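Local coordinates for protein receptor-type adenylate cyclase GRESAG 4.1 (Trypanosoma brucei, PDB 1FX2) that converts ATP to cyclic AMP and diphosphate through its cytoplasmic class III catalytic domain, the part present here, and could act as a receptor for an unknown ligand, at residues N1-P6 with Y52-E56. Numbering follows the deposited sequence.
Sequences NNNRAP and YKCYE
Tyr-55 lays its ring under Ala-5, and the methyl group sits over the ring centre. Ala-5 CB is 3.5 Å from the centroid and only 2° off the ring normal, a CH-pi contact. Ala-5 CA lies over the same face near the CB end of the ring, 3.7 Å from Tyr-55 CG. The ring reaches this place because Tyr-55 CG is anti to the backbone N, which sends the side chain along the N-terminal turn. Its hydroxyl then meets Asn-2 at the ring's edge. Tyr-55 OH donates to Asn-2 OD1 at 2.8 Å. The amide and ring planes are 58° apart, and the hydroxyl stands 31° out of the carbonyl plane. Asn-2 ND2 also hydrogen-bonds to Lys-152 O, and Tyr-55 OH has a second partner in Tyr-154 N.

Arg-4 covers the other end of the contact. Its aliphatic part runs over the backbone of Lys-53 and Cys-54. Arg-4 CG lies 3.6 Å from Lys-53 O, and Arg-4 CB is equally close to Cys-54 O. The chain is extended from CG to NE, and Lys-53 CB lies over one face of the guanidinium. A water lies between Arg-4 O and Lys-53 O, 2.8 and 2.9 Å away, and can donate to either, though other acceptors compete.

Lys-53 has positive phi and is the C-prime residue of the Schellman motif that closes helix 34-51. The contact therefore joins the short N-terminal 3-10 turn to the link between this helix and edge strand 55-60. It lies away from the two aspartates predicted to bind magnesium. Its chemistry is mixed: a methyl over the ring face and a bonded hydroxyl at the rim hold the ring, while the bonds to Lys-152 and Tyr-154 tie this corner to the start of strand 154-157.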
ATOM      1  N   ASN A   1     -11.173  -1.092 -33.011  1.00 54.09           N
ATOM      2  CA  ASN A   1     -10.587   0.226 -32.598  1.00 58.93           C
ATOM      3  C   ASN A   1      -9.230   0.081 -31.895  1.00 52.64           C
ATOM      4  O   ASN A   1      -9.103   0.302 -30.654  1.00 45.88           O
ATOM      5  CB  ASN A   1     -11.574   1.033 -31.719  1.00 60.99           C
ATOM      6  CG  ASN A   1     -11.431   2.570 -31.899  1.00 66.12           C
ATOM      7  OD1 ASN A   1     -12.316   3.347 -31.495  1.00 67.33           O
ATOM      8  ND2 ASN A   1     -10.323   3.001 -32.507  1.00 66.39           N
ATOM      9  N   ASN A   2      -8.212  -0.261 -32.697  1.00 39.31           N
ATOM     10  CA  ASN A   2      -6.845  -0.379 -32.167  1.00 29.83           C
ATOM     11  C   ASN A   2      -6.342   1.006 -31.784  1.00 22.83           C
ATOM     12  O   ASN A   2      -5.314   1.126 -31.105  1.00 20.70           O
ATOM     13  CB  ASN A   2      -5.863  -0.987 -33.163  1.00 33.44           C
ATOM     14  CG  ASN A   2      -5.874  -2.500 -33.166  1.00 31.57           C
ATOM     15  OD1 ASN A   2      -6.390  -3.160 -32.250  1.00 29.22           O
ATOM     16  ND2 ASN A   2      -5.306  -3.078 -34.221  1.00 30.92           N
ATOM     17  N   ASN A   3      -7.067   2.051 -32.147  1.00 21.86           N
ATOM     18  CA  ASN A   3      -6.695   3.396 -31.791  1.00 18.68           C
ATOM     19  C   ASN A   3      -6.555   3.598 -30.258  1.00 21.51           C
ATOM     20  O   ASN A   3      -5.699   4.326 -29.817  1.00 21.08           O
ATOM     21  CB  ASN A   3      -7.719   4.372 -32.409  1.00 33.11           C
ATOM     22  CG  ASN A   3      -7.925   5.625 -31.592  1.00 48.46           C
ATOM     23  OD1 ASN A   3      -6.980   6.409 -31.379  1.00 56.60           O
ATOM     24  ND2 ASN A   3      -9.178   5.836 -31.120  1.00 43.76           N
ATOM     25  N   ARG A   4      -7.352   2.875 -29.489  1.00 20.50           N
ATOM     26  CA  ARG A   4      -7.314   3.014 -28.025  1.00 16.78           C
ATOM     27  C   ARG A   4      -6.292   2.125 -27.372  1.00 13.07           C
ATOM     28  O   ARG A   4      -5.998   2.286 -26.157  1.00 13.51           O
ATOM     29  CB  ARG A   4      -8.693   2.744 -27.447  1.00 20.28           C
ATOM     30  CG  ARG A   4      -9.651   3.884 -27.795  1.00 26.96           C
ATOM     31  CD  ARG A   4     -11.091   3.433 -27.725  1.00 31.84           C
ATOM     32  NE  ARG A   4     -11.963   4.462 -28.304  1.00 43.68           N
ATOM     33  CZ  ARG A   4     -13.292   4.450 -28.232  1.00 47.39           C
ATOM     34  NH1 ARG A   4     -13.907   3.467 -27.603  1.00 43.78           N
ATOM     35  NH2 ARG A   4     -14.009   5.414 -28.808  1.00 43.32           N
ATOM     36  N   ALA A   5      -5.669   1.223 -28.117  1.00 14.20           N
ATOM     37  CA  ALA A   5      -4.634   0.353 -27.567  1.00 12.76           C
ATOM     38  C   ALA A   5      -3.363   1.088 -27.211  1.00 12.24           C
ATOM     39  O   ALA A   5      -2.862   1.882 -28.019  1.00 15.53           O
ATOM     40  CB  ALA A   5      -4.258  -0.760 -28.556  1.00 14.63           C
ATOM     41  N   PRO A   6      -2.880   0.930 -25.972  1.00 10.94           N
ATOM     42  CA  PRO A   6      -1.592   1.566 -25.573  1.00 11.57           C
ATOM     43  C   PRO A   6      -0.533   0.940 -26.523  1.00 12.65           C
ATOM     44  O   PRO A   6      -0.456  -0.318 -26.700  1.00 14.14           O
ATOM     45  CB  PRO A   6      -1.372   1.039 -24.155  1.00 11.91           C
ATOM     46  CG  PRO A   6      -2.825   0.978 -23.643  1.00 12.38           C
ATOM     47  CD  PRO A   6      -3.599   0.338 -24.797  1.00 11.45           C
ATOM     48  N   TYR A  52     -15.037   4.589 -21.466  1.00 12.17           N
ATOM     49  CA  TYR A  52     -13.769   5.060 -20.900  1.00 12.66           C
ATOM     50  C   TYR A  52     -12.589   4.978 -21.862  1.00 14.39           C
ATOM     51  O   TYR A  52     -11.419   5.159 -21.430  1.00 13.80           O
ATOM     52  CB  TYR A  52     -13.481   4.378 -19.522  1.00 13.03           C
ATOM     53  CG  TYR A  52     -14.497   4.806 -18.547  1.00 13.94           C
ATOM     54  CD1 TYR A  52     -15.602   3.992 -18.196  1.00 12.43           C
ATOM     55  CD2 TYR A  52     -14.409   6.063 -18.015  1.00 14.83           C
ATOM     56  CE1 TYR A  52     -16.551   4.464 -17.330  1.00 14.57           C
ATOM     57  CE2 TYR A  52     -15.354   6.549 -17.170  1.00 16.43           C
ATOM     58  CZ  TYR A  52     -16.434   5.724 -16.821  1.00 19.34           C
ATOM     59  OH  TYR A  52     -17.404   6.138 -15.938  1.00 27.62           O
ATOM     60  N   LYS A  53     -12.860   4.695 -23.158  1.00 14.97           N
ATOM     61  CA  LYS A  53     -11.805   4.709 -24.210  1.00 13.29           C
ATOM     62  C   LYS A  53     -10.655   3.791 -23.928  1.00 14.78           C
ATOM     63  O   LYS A  53      -9.488   4.103 -24.185  1.00 18.09           O
ATOM     64  CB  LYS A  53     -11.283   6.157 -24.447  1.00 16.35           C
ATOM     65  CG  LYS A  53     -12.479   7.070 -24.826  1.00 23.66           C
ATOM     66  CD  LYS A  53     -12.035   8.512 -25.071  1.00 35.84           C
ATOM     67  CE  LYS A  53     -13.175   9.338 -25.678  1.00 41.20           C
ATOM     68  NZ  LYS A  53     -13.806  10.208 -24.656  1.00 46.15           N
ATOM     69  N   CYS A  54     -10.988   2.669 -23.267  1.00 12.34           N
ATOM     70  CA  CYS A  54      -9.998   1.619 -23.000  1.00  9.81           C
ATOM     71  C   CYS A  54      -9.960   0.609 -24.148  1.00 11.38           C
ATOM     72  O   CYS A  54     -10.732   0.775 -25.165  1.00 13.01           O
ATOM     73  CB  CYS A  54     -10.353   0.928 -21.641  1.00 11.60           C
ATOM     74  SG  CYS A  54     -10.151   1.964 -20.199  1.00 12.83           S
ATOM     75  N   TYR A  55      -9.194  -0.463 -24.011  1.00 11.00           N
ATOM     76  CA  TYR A  55      -9.022  -1.404 -25.095  1.00 11.09           C
ATOM     77  C   TYR A  55      -9.160  -2.812 -24.565  1.00 14.85           C
ATOM     78  O   TYR A  55      -8.466  -3.223 -23.634  1.00 11.60           O
ATOM     79  CB  TYR A  55      -7.575  -1.220 -25.646  1.00 12.12           C
ATOM     80  CG  TYR A  55      -7.194  -2.150 -26.772  1.00 11.57           C
ATOM     81  CD1 TYR A  55      -7.746  -1.981 -28.029  1.00 13.98           C
ATOM     82  CD2 TYR A  55      -6.280  -3.170 -26.565  1.00 11.53           C
ATOM     83  CE1 TYR A  55      -7.362  -2.808 -29.087  1.00 13.92           C
ATOM     84  CE2 TYR A  55      -5.896  -4.038 -27.620  1.00 16.17           C
ATOM     85  CZ  TYR A  55      -6.457  -3.821 -28.870  1.00 14.22           C
ATOM     86  OH  TYR A  55      -6.072  -4.664 -29.897  1.00 19.98           O
ATOM     87  N   GLU A  56     -10.053  -3.578 -25.181  1.00 10.78           N
ATOM     88  CA  GLU A  56     -10.191  -4.961 -24.780  1.00 11.12           C
ATOM     89  C   GLU A  56      -9.041  -5.736 -25.371  1.00 11.50           C
ATOM     90  O   GLU A  56      -8.992  -5.899 -26.634  1.00 14.90           O
ATOM     91  CB  GLU A  56     -11.549  -5.519 -25.282  1.00 11.62           C
ATOM     92  CG  GLU A  56     -11.826  -6.985 -24.843  1.00 12.24           C
ATOM     93  CD  GLU A  56     -13.209  -7.447 -25.296  1.00 12.81           C
ATOM     94  OE1 GLU A  56     -14.106  -6.614 -25.418  1.00 15.33           O
ATOM     95  OE2 GLU A  56     -13.264  -8.669 -25.560  1.00 19.91           O
TER
HETATM   96  O   HOH W   1      -6.720   3.414 -23.708  1.00 14.14           O